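Local coordinates for aminotransferase, class I and II (Erwinia tasmaniensis, PDB 5Z0Q), which belongs to the pyridoxal-phosphate-dependent aminotransferases of class I and II and binds pyridoxal-5'-phosphate as a two-chain assembly, at residues A[18-21]-A[22-26]; A[299-302]-A[303-307]. All blocks are in the same frame, centred on the assembly; numbering follows the deposited sequence.

Interaction 1 of 2, residues A[18-21]-A[22-26]; sequences DRRH and SDSLK
Arg-20 folds its side chain back over the two serines that follow it, Ser-22 and Ser-24, a local example of how a loop without helix or strand is given shape by a few side chains. The close side of the contact is the inner one. Bends at chi2 (-115°) and chi3 carry the chain across Ser-22, whose OG sits beside Arg-20 CB (3.1 Å) and then CD (3.5 Å), and lies near the plane of the guanidinium, at its edge. Beyond it, Arg-20 NE passes 3.4 Å from Ser-24 CB, and NH2 reaches Ser-24 OG at 3.0 Å in a weak, bent hydrogen bond. That hydroxyl oxygen also takes a weak bond from Lys-26 N, while Arg-20 NH1 has a long, weak ion pair with Asp-44. Val-63 of the second subunit packs on Arg-20, and backbone bonds from Asp-23 and Leu-25 run to the same subunit, which places the loop at the dimer interface.

The outer side is looser. The side chains of Arg-19 and His-21 are exposed, and the peptide bond between Arg-20 and His-21 is modelled as cis. Arg-19 NH1 nevertheless reaches forward to Arg-20 O at 2.6 Å, from above the carbonyl plane. The loop's central element is an ST turn, in which Ser-22 OG accepts from Ser-24 N at 3.1 Å.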
ATOM      1  N   ASP A  18      14.497  20.138  13.024  1.00 48.70           N
ATOM      2  CA  ASP A  18      14.135  18.920  13.732  1.00 42.65           C
ATOM      3  C   ASP A  18      15.321  17.964  13.779  1.00 45.90           C
ATOM      4  O   ASP A  18      16.275  18.079  13.005  1.00 48.94           O
ATOM      5  CB  ASP A  18      12.938  18.236  13.065  1.00 37.01           C
ATOM      6  CG  ASP A  18      11.760  19.171  12.874  1.00 44.98           C
ATOM      7  OD1 ASP A  18      11.946  20.401  12.983  1.00 44.59           O
ATOM      8  OD2 ASP A  18      10.644  18.675  12.617  1.00 53.88           O
ATOM      9  N   ARG A  19      15.248  17.010  14.703  1.00 37.55           N
ATOM     10  CA  ARG A  19      16.293  16.013  14.890  1.00 48.26           C
ATOM     11  C   ARG A  19      15.752  14.636  14.531  1.00 56.82           C
ATOM     12  O   ARG A  19      14.644  14.273  14.940  1.00 54.89           O
ATOM     13  CB  ARG A  19      16.811  16.022  16.330  1.00 47.19           C
ATOM     14  CG  ARG A  19      17.939  15.036  16.590  1.00 55.31           C
ATOM     15  CD  ARG A  19      19.111  15.258  15.642  1.00 56.44           C
ATOM     16  NE  ARG A  19      19.359  14.093  14.795  1.00 65.29           N
ATOM     17  CZ  ARG A  19      20.365  13.996  13.930  1.00 70.02           C
ATOM     18  NH1 ARG A  19      20.512  12.898  13.200  1.00 43.23           N
ATOM     19  NH2 ARG A  19      21.226  14.997  13.797  1.00 64.78           N
ATOM     20  N   ARG A  20      16.531  13.882  13.755  1.00 61.75           N
ATOM     21  CA  ARG A  20      16.146  12.546  13.304  1.00 51.66           C
ATOM     22  C   ARG A  20      17.383  11.655  13.355  1.00 53.96           C
ATOM     23  O   ARG A  20      18.259  11.795  12.495  1.00 45.31           O
ATOM     24  CB  ARG A  20      15.568  12.582  11.886  1.00 36.84           C
ATOM     25  CG  ARG A  20      15.073  13.953  11.425  1.00 43.87           C
ATOM     26  CD  ARG A  20      13.565  13.975  11.189  1.00 49.27           C
ATOM     27  NE  ARG A  20      13.204  13.545   9.840  1.00 52.12           N
ATOM     28  CZ  ARG A  20      13.029  14.373   8.814  1.00 43.01           C
ATOM     29  NH1 ARG A  20      13.182  15.678   8.986  1.00 33.88           N
ATOM     30  NH2 ARG A  20      12.702  13.900   7.616  1.00 21.11           N
ATOM     31  N   HIS A  21      17.495  10.747  14.336  1.00 44.45           N
ATOM     32  CA  HIS A  21      16.614  10.503  15.501  1.00 47.33           C
ATOM     33  C   HIS A  21      15.132  10.250  15.212  1.00 51.20           C
ATOM     34  O   HIS A  21      14.268  10.598  16.016  1.00 55.05           O
ATOM     35  CB  HIS A  21      16.741  11.650  16.513  1.00 58.57           C
ATOM     36  CG  HIS A  21      17.849  11.458  17.502  1.00 59.34           C
ATOM     37  ND1 HIS A  21      18.101  12.349  18.524  1.00 51.17           N
ATOM     38  CD2 HIS A  21      18.768  10.472  17.630  1.00 52.74           C
ATOM     39  CE1 HIS A  21      19.129  11.922  19.235  1.00 48.56           C
ATOM     40  NE2 HIS A  21      19.552  10.784  18.713  1.00 48.75           N
ATOM     41  N   SER A  22      14.851   9.631  14.069  1.00 50.34           N
ATOM     42  CA  SER A  22      13.494   9.216  13.738  1.00 40.58           C
ATOM     43  C   SER A  22      13.554   7.999  12.827  1.00 42.92           C
ATOM     44  O   SER A  22      14.517   7.227  12.882  1.00 52.05           O
ATOM     45  CB  SER A  22      12.719  10.354  13.072  1.00 38.19           C
ATOM     46  OG  SER A  22      13.169  10.571  11.746  1.00 44.64           O
ATOM     47  N   ASP A  23      12.536   7.813  11.989  1.00 39.67           N
ATOM     48  CA  ASP A  23      12.538   6.744  11.001  1.00 37.37           C
ATOM     49  C   ASP A  23      12.731   7.269   9.585  1.00 30.27           C
ATOM     50  O   ASP A  23      12.498   6.531   8.623  1.00 29.87           O
ATOM     51  CB  ASP A  23      11.246   5.927  11.092  1.00 28.87           C
ATOM     52  CG  ASP A  23      10.000   6.774  10.916  1.00 35.27           C
ATOM     53  OD1 ASP A  23      10.120   8.016  10.844  1.00 36.79           O
ATOM     54  OD2 ASP A  23       8.894   6.195  10.849  1.00 37.73           O
ATOM     55  N   SER A  24      13.161   8.520   9.437  1.00 27.74           N
ATOM     56  CA  SER A  24      13.304   9.121   8.118  1.00 31.04           C
ATOM     57  C   SER A  24      14.428   8.454   7.336  1.00 26.41           C
ATOM     58  O   SER A  24      15.554   8.328   7.828  1.00 30.80           O
ATOM     59  CB  SER A  24      13.572  10.620   8.246  1.00 27.31           C
ATOM     60  OG  SER A  24      13.914  11.185   6.992  1.00 30.55           O
ATOM     61  N   LEU A  25      14.119   8.028   6.109  1.00 26.30           N
ATOM     62  CA  LEU A  25      15.150   7.474   5.240  1.00 24.93           C
ATOM     63  C   LEU A  25      16.174   8.531   4.854  1.00 22.67           C
ATOM     64  O   LEU A  25      17.324   8.199   4.547  1.00 28.64           O
ATOM     65  CB  LEU A  25      14.502   6.865   3.991  1.00 25.30           C
ATOM     66  CG  LEU A  25      15.415   6.240   2.933  1.00 24.28           C
ATOM     67  CD1 LEU A  25      16.311   5.182   3.555  1.00 22.60           C
ATOM     68  CD2 LEU A  25      14.586   5.647   1.803  1.00 16.56           C
ATOM     69  N   LYS A  26      15.778   9.806   4.872  1.00 27.41           N
ATOM     70  CA  LYS A  26      16.682  10.881   4.478  1.00 23.65           C
ATOM     71  C   LYS A  26      17.865  10.987   5.433  1.00 24.17           C
ATOM     72  O   LYS A  26      19.023  11.015   5.003  1.00 29.18           O
ATOM     73  CB  LYS A  26      15.917  12.204   4.418  1.00 26.13           C
ATOM     74  CG  LYS A  26      16.725  13.363   3.858  1.00 29.75           C
ATOM     75  CD  LYS A  26      15.885  14.625   3.755  1.00 25.12           C
ATOM     76  CE  LYS A  26      16.633  15.726   3.020  1.00 26.71           C
ATOM     77  NZ  LYS A  26      15.822  16.970   2.892  1.00 34.02           N
TER

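Interaction 2 of 2, residues A[299-302]-A[303-307]; sequences YLRA and NRDML
Tyr-299 and Asn-303 meet one turn apart on helix 290-313, where the ring's CE2 stands 3.6 Å from Asn-303 ND2 and the ring and amide planes are inclined by 56°. The approach is oblique. Asn-303 also donates its backbone N to Tyr-299 O, the first of four successive i to i+4 bonds that end with Met-306 N to Ala-302 O. The polar ends of both side chains turn to neighbouring parts of the chain: Tyr-299 OH bonds to Arg-371 N and its ring makes a cation-pi contact with that arginine, while Asn-303 ND2 has weak bonds to the carbonyls of Phe-367 and Cys-369.

Arg-304 shows how a long side chain can serve several partners in turn. Its CB lies 3.2 Å from Leu-300 O, the carbonyl that accepts its own backbone N at 2.7 Å. With CG anti to the backbone N (chi1 179°), the chain leaves the helix and then bends at chi3, which brings the guanidinium round to Asp-305. There NE and NH2 both reach OD1, each at 3.1 Å, in a side-on salt bridge lying almost in the guanidinium plane; OD1 receives NH2 on its syn lone pair, the side of OD2, and is met by NE nearly along its own C-O bond. NH2 also passes 3.8 Å from Arg-301 CG, whereas NH1 turns away to bond with Pro-322 O.

Arg-301 runs alongside Asp-305, but its own NH2 forms a salt bridge with Asp-298. Two arginines near one another on this helix thus have separate acidic partners. The two-nitrogen grip on a single carboxylate oxygen should restrict rotation of the Arg-304 guanidinium, and the adjacent positive charge probably favours the ionised form of Asp-305.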
ATOM      1  N   TYR A 299       9.112  30.532   1.154  1.00 22.43           N
ATOM      2  CA  TYR A 299      10.340  30.071   1.793  1.00 24.19           C
ATOM      3  C   TYR A 299      11.208  29.286   0.817  1.00 29.35           C
ATOM      4  O   TYR A 299      12.435  29.432   0.814  1.00 27.47           O
ATOM      5  CB  TYR A 299      10.000  29.222   3.017  1.00 28.40           C
ATOM      6  CG  TYR A 299      11.157  29.005   3.968  1.00 32.10           C
ATOM      7  CD1 TYR A 299      11.428  29.919   4.977  1.00 28.81           C
ATOM      8  CD2 TYR A 299      11.968  27.884   3.863  1.00 28.96           C
ATOM      9  CE1 TYR A 299      12.478  29.726   5.853  1.00 27.91           C
ATOM     10  CE2 TYR A 299      13.023  27.682   4.735  1.00 30.99           C
ATOM     11  CZ  TYR A 299      13.272  28.606   5.728  1.00 33.76           C
ATOM     12  OH  TYR A 299      14.318  28.415   6.601  1.00 34.16           O
ATOM     13  N   LEU A 300      10.587  28.455  -0.024  1.00 33.66           N
ATOM     14  CA  LEU A 300      11.354  27.663  -0.980  1.00 23.17           C
ATOM     15  C   LEU A 300      11.908  28.521  -2.108  1.00 25.15           C
ATOM     16  O   LEU A 300      12.994  28.233  -2.624  1.00 31.78           O
ATOM     17  CB  LEU A 300      10.493  26.534  -1.544  1.00 24.14           C
ATOM     18  CG  LEU A 300      10.224  25.361  -0.598  1.00 26.36           C
ATOM     19  CD1 LEU A 300       9.379  24.297  -1.278  1.00 19.21           C
ATOM     20  CD2 LEU A 300      11.530  24.769  -0.091  1.00 16.68           C
ATOM     21  N   ARG A 301      11.189  29.573  -2.510  1.00 27.67           N
ATOM     22  CA  ARG A 301      11.719  30.463  -3.539  1.00 32.40           C
ATOM     23  C   ARG A 301      12.941  31.217  -3.032  1.00 32.80           C
ATOM     24  O   ARG A 301      13.918  31.395  -3.770  1.00 35.48           O
ATOM     25  CB  ARG A 301      10.643  31.440  -4.013  1.00 27.57           C
ATOM     26  CG  ARG A 301      11.183  32.525  -4.938  1.00 28.50           C
ATOM     27  CD  ARG A 301      10.080  33.370  -5.560  1.00 46.24           C
ATOM     28  NE  ARG A 301       9.073  33.781  -4.587  1.00 47.63           N
ATOM     29  CZ  ARG A 301       7.801  33.396  -4.626  1.00 56.40           C
ATOM     30  NH1 ARG A 301       7.377  32.598  -5.598  1.00 45.33           N
ATOM     31  NH2 ARG A 301       6.949  33.816  -3.699  1.00 48.78           N
ATOM     32  N   ALA A 302      12.910  31.659  -1.772  1.00 27.94           N
ATOM     33  CA  ALA A 302      14.080  32.310  -1.194  1.00 32.12           C
ATOM     34  C   ALA A 302      15.252  31.344  -1.094  1.00 27.18           C
ATOM     35  O   ALA A 302      16.400  31.718  -1.358  1.00 27.07           O
ATOM     36  CB  ALA A 302      13.735  32.888   0.179  1.00 32.42           C
ATOM     37  N   ASN A 303      14.981  30.090  -0.717  1.00 26.89           N
ATOM     38  CA  ASN A 303      16.032  29.077  -0.704  1.00 25.82           C
ATOM     39  C   ASN A 303      16.516  28.772  -2.115  1.00 28.41           C
ATOM     40  O   ASN A 303      17.715  28.559  -2.335  1.00 29.33           O
ATOM     41  CB  ASN A 303      15.530  27.803  -0.024  1.00 27.81           C
ATOM     42  CG  ASN A 303      15.508  27.914   1.488  1.00 27.16           C
ATOM     43  OD1 ASN A 303      15.582  29.009   2.045  1.00 35.05           O
ATOM     44  ND2 ASN A 303      15.407  26.775   2.162  1.00 26.16           N
ATOM     45  N   ARG A 304      15.599  28.747  -3.085  1.00 29.43           N
ATOM     46  CA  ARG A 304      15.977  28.451  -4.462  1.00 31.77           C
ATOM     47  C   ARG A 304      16.867  29.546  -5.037  1.00 35.13           C
ATOM     48  O   ARG A 304      17.883  29.260  -5.682  1.00 35.05           O
ATOM     49  CB  ARG A 304      14.726  28.276  -5.321  1.00 30.96           C
ATOM     50  CG  ARG A 304      15.017  27.981  -6.779  1.00 27.44           C
ATOM     51  CD  ARG A 304      13.828  28.332  -7.653  1.00 31.28           C
ATOM     52  NE  ARG A 304      13.586  29.772  -7.694  1.00 32.77           N
ATOM     53  CZ  ARG A 304      12.649  30.353  -8.437  1.00 24.40           C
ATOM     54  NH1 ARG A 304      11.858  29.619  -9.207  1.00 20.91           N
ATOM     55  NH2 ARG A 304      12.504  31.669  -8.411  1.00 27.98           N
ATOM     56  N   ASP A 305      16.495  30.812  -4.818  1.00 33.42           N
ATOM     57  CA  ASP A 305      17.272  31.919  -5.366  1.00 34.74           C
ATOM     58  C   ASP A 305      18.676  31.965  -4.779  1.00 34.05           C
ATOM     59  O   ASP A 305      19.625  32.356  -5.469  1.00 33.34           O
ATOM     60  CB  ASP A 305      16.547  33.242  -5.120  1.00 31.10           C
ATOM     61  CG  ASP A 305      15.236  33.338  -5.876  1.00 30.83           C
ATOM     62  OD1 ASP A 305      14.896  32.382  -6.605  1.00 29.02           O
ATOM     63  OD2 ASP A 305      14.546  34.369  -5.742  1.00 40.86           O
ATOM     64  N   MET A 306      18.831  31.569  -3.515  1.00 32.55           N
ATOM     65  CA  MET A 306      20.158  31.550  -2.908  1.00 34.11           C
ATOM     66  C   MET A 306      21.022  30.449  -3.510  1.00 37.61           C
ATOM     67  O   MET A 306      22.193  30.677  -3.831  1.00 37.44           O
ATOM     68  CB  MET A 306      20.038  31.375  -1.395  1.00 33.13           C
ATOM     69  CG  MET A 306      21.334  31.601  -0.639  1.00 47.85           C
ATOM     70  SD  MET A 306      21.153  31.218   1.111  1.00 75.56           S
ATOM     71  CE  MET A 306      19.588  32.015   1.449  1.00 39.35           C
ATOM     72  N   LEU A 307      20.458  29.248  -3.668  1.00 37.54           N
ATOM     73  CA  LEU A 307      21.206  28.151  -4.272  1.00 33.68           C
ATOM     74  C   LEU A 307      21.559  28.455  -5.722  1.00 32.48           C
ATOM     75  O   LEU A 307      22.667  28.147  -6.177  1.00 28.16           O
ATOM     76  CB  LEU A 307      20.400  26.856  -4.176  1.00 31.78           C
ATOM     77  CG  LEU A 307      20.941  25.635  -4.925  1.00 28.45           C
ATOM     78  CD1 LEU A 307      22.222  25.125  -4.288  1.00 28.27           C
ATOM     79  CD2 LEU A 307      19.894  24.535  -4.980  1.00 24.04           C
TER

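How the interactions relate
The two contacts follow one another along the chain, interaction 1 in the loop before strand 36-38 and interaction 2 far downstream on helix 290-313. Their centres are 23 Å apart, and their nearest atoms, about 9 Å from each other, do not touch. Strand 36-38, which the first loop leads into, is an outermost strand, within this chain, of a five-stranded mixed sheet, while one side of 299-307, through Ala-302, Asn-303, Met-306 and Leu-307, packs on helix 371-385. The loop of interaction 1 touches the second subunit, whereas no other chain of the assembly touches interaction 2. Each has a side chain about 13 Å from a bound pyridoxal-5'-phosphate, outside direct contact with it.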